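Local coordinates for protein BtGH115A (Bacteroides thetaiotaomicron, PDB 5BY3) that probably acts as a family GH115 4-O-methyl-alpha-glucuronidase that hydrolyses uronic acid decorations from arabinogalactans, at residues 22-27 with 142-147; 26-31 with 55-60; 45-50 with 121-126. All coordinates share one frame; numbering follows the deposited sequence.

Contact 1 of 3, residues 22-27 with 142-147; sequences LQSGQP and KKETFR
A two-stranded antiparallel ribbon near the start of the chain pairs strand 20-23 with strand 145-148, and this contact is its end. Leu-22 and Phe-146 form a hydrogen-bonded pair: Leu-22 N reaches Phe-146 O at 2.8 Å, and Phe-146 N returns to Leu-22 O at 3.1 Å. Their side chains leave on the same face of the ribbon, where Leu-22 also packs on Leu-51 and Leu-55 of helix 38-55, while Phe-146 rests on Phe-20 and Leu-127. Gln-23 and Thr-145, a non-hydrogen-bonded pair, occupy the other face. With CG anti to the backbone N (chi1 157°) and a bend at chi2, the Gln-23 chain curls back: NE2 donates to Ser-24 O at 2.8 Å, and OE1 lies 3.5 Å from Thr-145 CG2. The amide runs alongside the Glu-144 side chain, its plane turned 45° from the carboxylate. An alanine in place of Gln-23 is likely to leave Ser-24 O without this amide donor and to take away the side-chain contact on Thr-145 CG2. The strand runs into a type II beta turn from Gln-23 to Gln-26, where Ser-24 N still bonds Glu-144 O at 3.0 Å.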
# COMPACT_ATOMS: atom_id res chain seq x y z
N LEU A 22 27.86 23.17 -8.57
CA LEU A 22 27.28 23.21 -9.91
C LEU A 22 26.52 24.52 -10.09
O LEU A 22 25.52 24.74 -9.41
CB LEU A 22 26.30 22.06 -10.09
CG LEU A 22 26.75 20.65 -10.44
CD1 LEU A 22 25.52 19.94 -10.98
CD2 LEU A 22 27.88 20.57 -11.46
N GLN A 23 27.00 25.40 -10.96
CA GLN A 23 26.35 26.72 -11.17
C GLN A 23 25.22 26.53 -12.19
O GLN A 23 25.41 25.86 -13.18
CB GLN A 23 27.41 27.78 -11.63
CG GLN A 23 26.91 29.01 -12.40
CD GLN A 23 25.95 29.90 -11.60
OE1 GLN A 23 26.25 30.32 -10.46
NE2 GLN A 23 24.79 30.20 -12.20
N SER A 24 24.04 27.11 -11.95
CA SER A 24 22.93 26.97 -12.94
C SER A 24 23.25 27.64 -14.28
O SER A 24 24.09 28.51 -14.34
CB SER A 24 21.58 27.46 -12.39
OG SER A 24 21.40 28.86 -12.50
N GLY A 25 22.56 27.24 -15.34
CA GLY A 25 22.80 27.80 -16.66
C GLY A 25 23.99 27.16 -17.38
O GLY A 25 24.12 27.34 -18.58
N GLN A 26 24.81 26.41 -16.64
CA GLN A 26 26.07 25.84 -17.14
C GLN A 26 26.00 24.32 -17.34
O GLN A 26 25.37 23.64 -16.53
CB GLN A 26 27.22 26.13 -16.16
CG GLN A 26 28.01 27.37 -16.51
CD GLN A 26 28.93 27.83 -15.41
OE1 GLN A 26 29.56 27.02 -14.71
NE2 GLN A 26 29.04 29.16 -15.25
N PRO A 27 26.68 23.79 -18.39
CA PRO A 27 26.63 22.35 -18.59
C PRO A 27 27.47 21.61 -17.54
O PRO A 27 28.23 22.24 -16.78
CB PRO A 27 27.25 22.16 -20.00
CG PRO A 27 27.59 23.51 -20.51
CD PRO A 27 27.64 24.41 -19.32
N LYS A 142 13.40 25.60 -9.50
CA LYS A 142 14.68 25.85 -10.12
C LYS A 142 15.64 26.29 -9.03
O LYS A 142 15.23 26.85 -8.03
CB LYS A 142 14.57 26.90 -11.21
CG LYS A 142 13.80 26.41 -12.43
CD LYS A 142 12.90 27.52 -12.96
CE LYS A 142 13.63 28.41 -13.94
NZ LYS A 142 13.37 27.83 -15.29
N LYS A 143 16.92 26.00 -9.23
CA LYS A 143 17.94 26.46 -8.31
C LYS A 143 18.99 27.29 -8.98
O LYS A 143 19.33 27.06 -10.14
CB LYS A 143 18.57 25.28 -7.58
CG LYS A 143 17.82 24.94 -6.31
CD LYS A 143 17.83 23.46 -6.05
CE LYS A 143 19.11 23.03 -5.41
NZ LYS A 143 18.57 22.30 -4.25
N GLU A 144 19.50 28.25 -8.24
CA GLU A 144 20.60 29.06 -8.71
C GLU A 144 21.93 28.33 -8.68
O GLU A 144 22.67 28.41 -9.65
CB GLU A 144 20.69 30.36 -7.92
CG GLU A 144 20.15 31.53 -8.71
CD GLU A 144 20.91 31.79 -10.02
OE1 GLU A 144 22.17 31.85 -10.00
OE2 GLU A 144 20.23 31.95 -11.07
N THR A 145 22.25 27.68 -7.55
CA THR A 145 23.42 26.79 -7.43
C THR A 145 23.06 25.55 -6.62
O THR A 145 22.13 25.56 -5.79
CB THR A 145 24.62 27.44 -6.72
OG1 THR A 145 24.19 27.93 -5.46
CG2 THR A 145 25.23 28.61 -7.53
N PHE A 146 23.79 24.48 -6.89
CA PHE A 146 23.78 23.28 -6.10
C PHE A 146 25.18 23.01 -5.57
O PHE A 146 26.11 22.85 -6.37
CB PHE A 146 23.28 22.09 -6.91
CG PHE A 146 23.33 20.80 -6.16
CD1 PHE A 146 22.50 20.60 -5.05
CD2 PHE A 146 24.21 19.79 -6.55
CE1 PHE A 146 22.55 19.40 -4.34
CE2 PHE A 146 24.26 18.61 -5.84
CZ PHE A 146 23.43 18.41 -4.74
N ARG A 147 25.30 22.92 -4.24
CA ARG A 147 26.57 22.92 -3.51
C ARG A 147 26.57 21.87 -2.41
O ARG A 147 25.84 22.01 -1.43
CB ARG A 147 26.77 24.29 -2.87
CG ARG A 147 28.15 24.54 -2.30
CD ARG A 147 28.05 25.03 -0.87
NE ARG A 147 27.21 26.23 -0.71
CZ ARG A 147 26.48 26.50 0.38
NH1 ARG A 147 26.45 25.65 1.40
NH2 ARG A 147 25.76 27.63 0.45

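Contact 2 of 3, residues 26-31 with 55-60; sequences QPVAIA and LSATAH
Val-28 and Ile-30 grip the neighbouring strand through a parallel ladder of three backbone hydrogen bonds: Val-28 N to Thr-58 O (2.9 Å), His-60 N to Val-28 O (2.8 Å) and Ile-30 N to His-60 O (2.7 Å). On one face, Ile-30 CD1 meets the methyl CB of Ala-59 at 3.9 Å; chi1 of -49° sets CG1 anti to the carbonyl carbon, and the extended chi2 carries CD1 out over that methyl. Val-28 CG1 lies more loosely against the same CB, 4.4 Å away. On the other face, the imidazole of His-60 runs side by side with the Pro-27 ring, CE1 coming within 3.6 Å of Pro-27 CB, at the exposed margin. A step further out, Thr-58 OG1 is hydrogen-bonded to Gln-52 OE1, tying the entry to the second strand back to the preceding helix. The two strands and helix 38-55 make a beta-alpha-beta unit: Val-28 and Ile-30 press on Leu-51 of that helix, Ser-48 lies against Ala-59, and strand 68-72 pairs with the far edge of strand 28-31, leaving strand 59-62 outermost in this mixed sheet.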
# COMPACT_ATOMS: atom_id res chain seq x y z
N GLN A 26 24.81 26.41 -16.64
CA GLN A 26 26.07 25.84 -17.14
C GLN A 26 26.00 24.32 -17.34
O GLN A 26 25.37 23.64 -16.53
CB GLN A 26 27.22 26.13 -16.16
CG GLN A 26 28.01 27.37 -16.51
CD GLN A 26 28.93 27.83 -15.41
OE1 GLN A 26 29.56 27.02 -14.71
NE2 GLN A 26 29.04 29.16 -15.25
N PRO A 27 26.68 23.79 -18.39
CA PRO A 27 26.63 22.35 -18.59
C PRO A 27 27.47 21.61 -17.54
O PRO A 27 28.23 22.24 -16.78
CB PRO A 27 27.25 22.16 -20.00
CG PRO A 27 27.59 23.51 -20.51
CD PRO A 27 27.64 24.41 -19.32
N VAL A 28 27.32 20.29 -17.51
CA VAL A 28 28.06 19.48 -16.55
C VAL A 28 28.46 18.16 -17.18
O VAL A 28 27.64 17.53 -17.84
CB VAL A 28 27.24 19.26 -15.25
CG1 VAL A 28 25.84 18.73 -15.53
CG2 VAL A 28 27.99 18.35 -14.27
N ALA A 29 29.73 17.78 -16.99
CA ALA A 29 30.28 16.53 -17.56
C ALA A 29 30.15 15.35 -16.59
O ALA A 29 30.50 15.44 -15.39
CB ALA A 29 31.74 16.69 -17.99
N ILE A 30 29.65 14.24 -17.13
CA ILE A 30 29.41 13.07 -16.34
C ILE A 30 30.19 11.87 -16.90
O ILE A 30 30.02 11.52 -18.04
CB ILE A 30 27.89 12.79 -16.17
CG1 ILE A 30 27.14 14.09 -15.73
CG2 ILE A 30 27.73 11.66 -15.16
CD1 ILE A 30 25.66 13.96 -15.34
N ALA A 31 31.04 11.28 -16.06
CA ALA A 31 31.90 10.15 -16.41
C ALA A 31 31.23 8.81 -16.06
O ALA A 31 30.90 8.56 -14.89
CB ALA A 31 33.22 10.29 -15.67
N LEU A 55 18.37 23.03 -12.79
CA LEU A 55 19.55 23.87 -12.92
C LEU A 55 19.81 24.47 -14.31
O LEU A 55 20.75 25.22 -14.47
CB LEU A 55 20.81 23.12 -12.45
CG LEU A 55 21.07 22.94 -10.96
CD1 LEU A 55 22.29 22.06 -10.81
CD2 LEU A 55 21.32 24.26 -10.25
N SER A 56 19.00 24.14 -15.32
CA SER A 56 19.24 24.65 -16.69
C SER A 56 20.65 24.22 -17.16
O SER A 56 21.37 24.97 -17.84
CB SER A 56 19.04 26.18 -16.77
OG SER A 56 17.77 26.51 -16.25
N ALA A 57 21.02 23.01 -16.76
CA ALA A 57 22.36 22.47 -16.91
C ALA A 57 22.32 21.24 -17.80
O ALA A 57 21.67 20.25 -17.46
CB ALA A 57 22.96 22.15 -15.54
N THR A 58 22.99 21.32 -18.95
CA THR A 58 23.00 20.20 -19.91
C THR A 58 24.12 19.23 -19.57
O THR A 58 25.29 19.61 -19.52
CB THR A 58 23.14 20.70 -21.35
OG1 THR A 58 22.21 21.77 -21.56
CG2 THR A 58 22.89 19.56 -22.39
N ALA A 59 23.73 17.99 -19.31
CA ALA A 59 24.65 16.92 -18.95
C ALA A 59 25.34 16.34 -20.19
O ALA A 59 24.68 16.05 -21.20
CB ALA A 59 23.90 15.85 -18.20
N HIS A 60 26.66 16.21 -20.11
CA HIS A 60 27.49 15.68 -21.20
C HIS A 60 28.14 14.40 -20.70
O HIS A 60 28.98 14.44 -19.78
CB HIS A 60 28.59 16.68 -21.63
CG HIS A 60 28.09 18.00 -22.14
ND1 HIS A 60 28.91 19.09 -22.32
CD2 HIS A 60 26.84 18.41 -22.52
CE1 HIS A 60 28.21 20.11 -22.79
NE2 HIS A 60 26.95 19.72 -22.92

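Contact 3 of 3, residues 45-50 with 121-126; sequences DLLSRD and LEISRL
This is a buried helix-helix contact in the N-terminal alpha/beta region, where helix 38-55 and helix 113-126 run nearly parallel, 19° apart with their axes 9.3 Å from each other. The CA atoms come nearest at Leu-47 and Ser-124, consistent with the small serine side chain letting the leucine in. Leu-47 has CG anti to the backbone N (chi1 178°), which carries CD1 across to the other helix; there it sits 3.7 Å from Ser-124 N and 3.8 Å from Ile-123 CG2, the two aliphatic chains crossing at a slant. On another flank of the interface, Leu-121 turns CD2 inward, and that one methyl meets both CB and CD1 of Leu-46, each at 4.0 Å.

On helix 38-55 the polar element, Asp-50, lies one turn beyond Leu-46 and Leu-47. Ser-124 OG donates to Asp-50 OD2 at 2.8 Å, approaching the oxygen on its anti side and 25° out of the carboxylate plane. OD2 has a second partner, since Arg-205 NH1 of helix 193-205 forms a salt bridge with it; that charge would probably stabilise the ionised carboxylate in this buried setting. Ser-124 OG also has a weak hydrogen bond to the same arginine nitrogen, so hydroxyl, carboxylate and guanidinium meet as one small cluster.

Helix 193-205 also packs on Leu-46 and Leu-121, while Ile-123 faces Leu-106 and Val-108 of strand 106-110. Neighbouring helices laid almost parallel, with aliphatic side chains directed onto a sheet, are typical of a layered alpha/beta fold, and here both helices belong to the domain of the six-stranded mixed sheet.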
# COMPACT_ATOMS: atom_id res chain seq x y z
N ASP A 45 19.96 9.25 -17.79
CA ASP A 45 18.99 10.04 -18.57
C ASP A 45 18.03 10.81 -17.65
O ASP A 45 17.80 12.03 -17.86
CB ASP A 45 18.21 9.15 -19.56
CG ASP A 45 19.03 8.72 -20.77
OD1 ASP A 45 20.22 9.10 -20.91
OD2 ASP A 45 18.48 7.99 -21.61
N LEU A 46 17.50 10.12 -16.64
CA LEU A 46 16.58 10.70 -15.69
C LEU A 46 17.23 11.83 -14.92
O LEU A 46 16.59 12.83 -14.69
CB LEU A 46 16.07 9.67 -14.70
CG LEU A 46 14.72 9.03 -14.97
CD1 LEU A 46 14.36 8.11 -13.80
CD2 LEU A 46 13.64 10.08 -15.22
N LEU A 47 18.50 11.69 -14.54
CA LEU A 47 19.20 12.76 -13.82
C LEU A 47 19.41 13.99 -14.70
O LEU A 47 19.28 15.13 -14.25
CB LEU A 47 20.52 12.28 -13.20
CG LEU A 47 21.38 13.30 -12.46
CD1 LEU A 47 20.79 13.76 -11.14
CD2 LEU A 47 22.74 12.72 -12.20
N SER A 48 19.75 13.73 -15.96
CA SER A 48 20.06 14.77 -16.91
C SER A 48 18.83 15.58 -17.11
O SER A 48 18.89 16.81 -17.11
CB SER A 48 20.49 14.17 -18.24
OG SER A 48 21.54 13.29 -17.99
N ARG A 49 17.71 14.87 -17.28
CA ARG A 49 16.40 15.51 -17.33
C ARG A 49 16.18 16.47 -16.13
O ARG A 49 15.68 17.57 -16.31
CB ARG A 49 15.33 14.43 -17.41
CG ARG A 49 13.95 14.96 -17.67
CD ARG A 49 13.08 13.81 -18.11
NE ARG A 49 12.20 13.37 -17.05
CZ ARG A 49 11.49 12.24 -17.09
NH1 ARG A 49 11.56 11.41 -18.12
NH2 ARG A 49 10.69 11.94 -16.07
N ASP A 50 16.61 16.04 -14.94
CA ASP A 50 16.45 16.80 -13.70
C ASP A 50 17.48 17.90 -13.58
O ASP A 50 17.14 18.97 -13.13
CB ASP A 50 16.47 15.87 -12.47
CG ASP A 50 15.39 14.80 -12.54
OD1 ASP A 50 14.42 14.95 -13.36
OD2 ASP A 50 15.52 13.79 -11.81
N LEU A 121 20.09 8.59 -8.76
CA LEU A 121 18.77 9.10 -8.42
C LEU A 121 18.69 9.74 -7.05
O LEU A 121 17.75 10.43 -6.76
CB LEU A 121 17.72 8.01 -8.61
CG LEU A 121 17.49 7.71 -10.11
CD1 LEU A 121 16.56 6.54 -10.33
CD2 LEU A 121 16.97 8.90 -10.90
N GLU A 122 19.71 9.54 -6.22
CA GLU A 122 19.80 10.21 -4.93
C GLU A 122 20.16 11.67 -5.14
O GLU A 122 19.74 12.56 -4.37
CB GLU A 122 20.87 9.54 -4.06
CG GLU A 122 21.08 10.09 -2.66
CD GLU A 122 19.81 10.25 -1.84
OE1 GLU A 122 18.92 9.35 -1.83
OE2 GLU A 122 19.72 11.30 -1.16
N ILE A 123 20.94 11.89 -6.19
CA ILE A 123 21.43 13.22 -6.55
C ILE A 123 20.23 13.98 -7.04
O ILE A 123 20.09 15.16 -6.75
CB ILE A 123 22.52 13.15 -7.64
CG1 ILE A 123 23.71 12.34 -7.10
CG2 ILE A 123 22.91 14.56 -8.14
CD1 ILE A 123 24.85 12.25 -8.08
N SER A 124 19.34 13.27 -7.73
CA SER A 124 18.11 13.84 -8.22
C SER A 124 17.16 14.24 -7.05
O SER A 124 16.57 15.33 -7.09
CB SER A 124 17.52 12.90 -9.25
OG SER A 124 16.11 12.95 -9.22
N ARG A 125 17.06 13.41 -6.01
CA ARG A 125 16.36 13.79 -4.75
C ARG A 125 16.96 15.03 -4.05
O ARG A 125 16.21 15.89 -3.55
CB ARG A 125 16.28 12.61 -3.75
CG ARG A 125 15.23 11.55 -4.13
CD ARG A 125 15.56 10.15 -3.60
NE ARG A 125 14.39 9.25 -3.66
CZ ARG A 125 13.34 9.27 -2.81
NH1 ARG A 125 13.25 10.12 -1.78
NH2 ARG A 125 12.35 8.41 -3.00
N LEU A 126 18.30 15.10 -4.01
CA LEU A 126 19.07 16.21 -3.45
C LEU A 126 18.81 17.54 -4.19
O LEU A 126 18.87 18.63 -3.63
CB LEU A 126 20.57 15.88 -3.53
CG LEU A 126 21.13 14.82 -2.58
CD1 LEU A 126 22.58 14.62 -2.86
CD2 LEU A 126 20.94 15.19 -1.11

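Contact 3 is the core of the group, every touching residue being buried, whereas contacts 1 and 2 are only partly buried and lie nearer the surface. Those two depend chiefly on backbone hydrogen bonds, antiparallel in contact 1 and parallel in contact 2; contact 3 joins helices mainly through side chains, with no backbone-to-backbone hydrogen bond between them, aliphatic apart from one serine-aspartate bond. Helix 38-55 connects them all: its middle forms one side of contact 3, its last residue, Leu-55, begins a segment of contact 2, and Leu-55 O probably accepts a hydrogen bond from Gly-25 N of contact 1. Contacts 1 and 2 share Gln-26 and Pro-27, while contact 3 is nested in the chain loop that contact 1 closes.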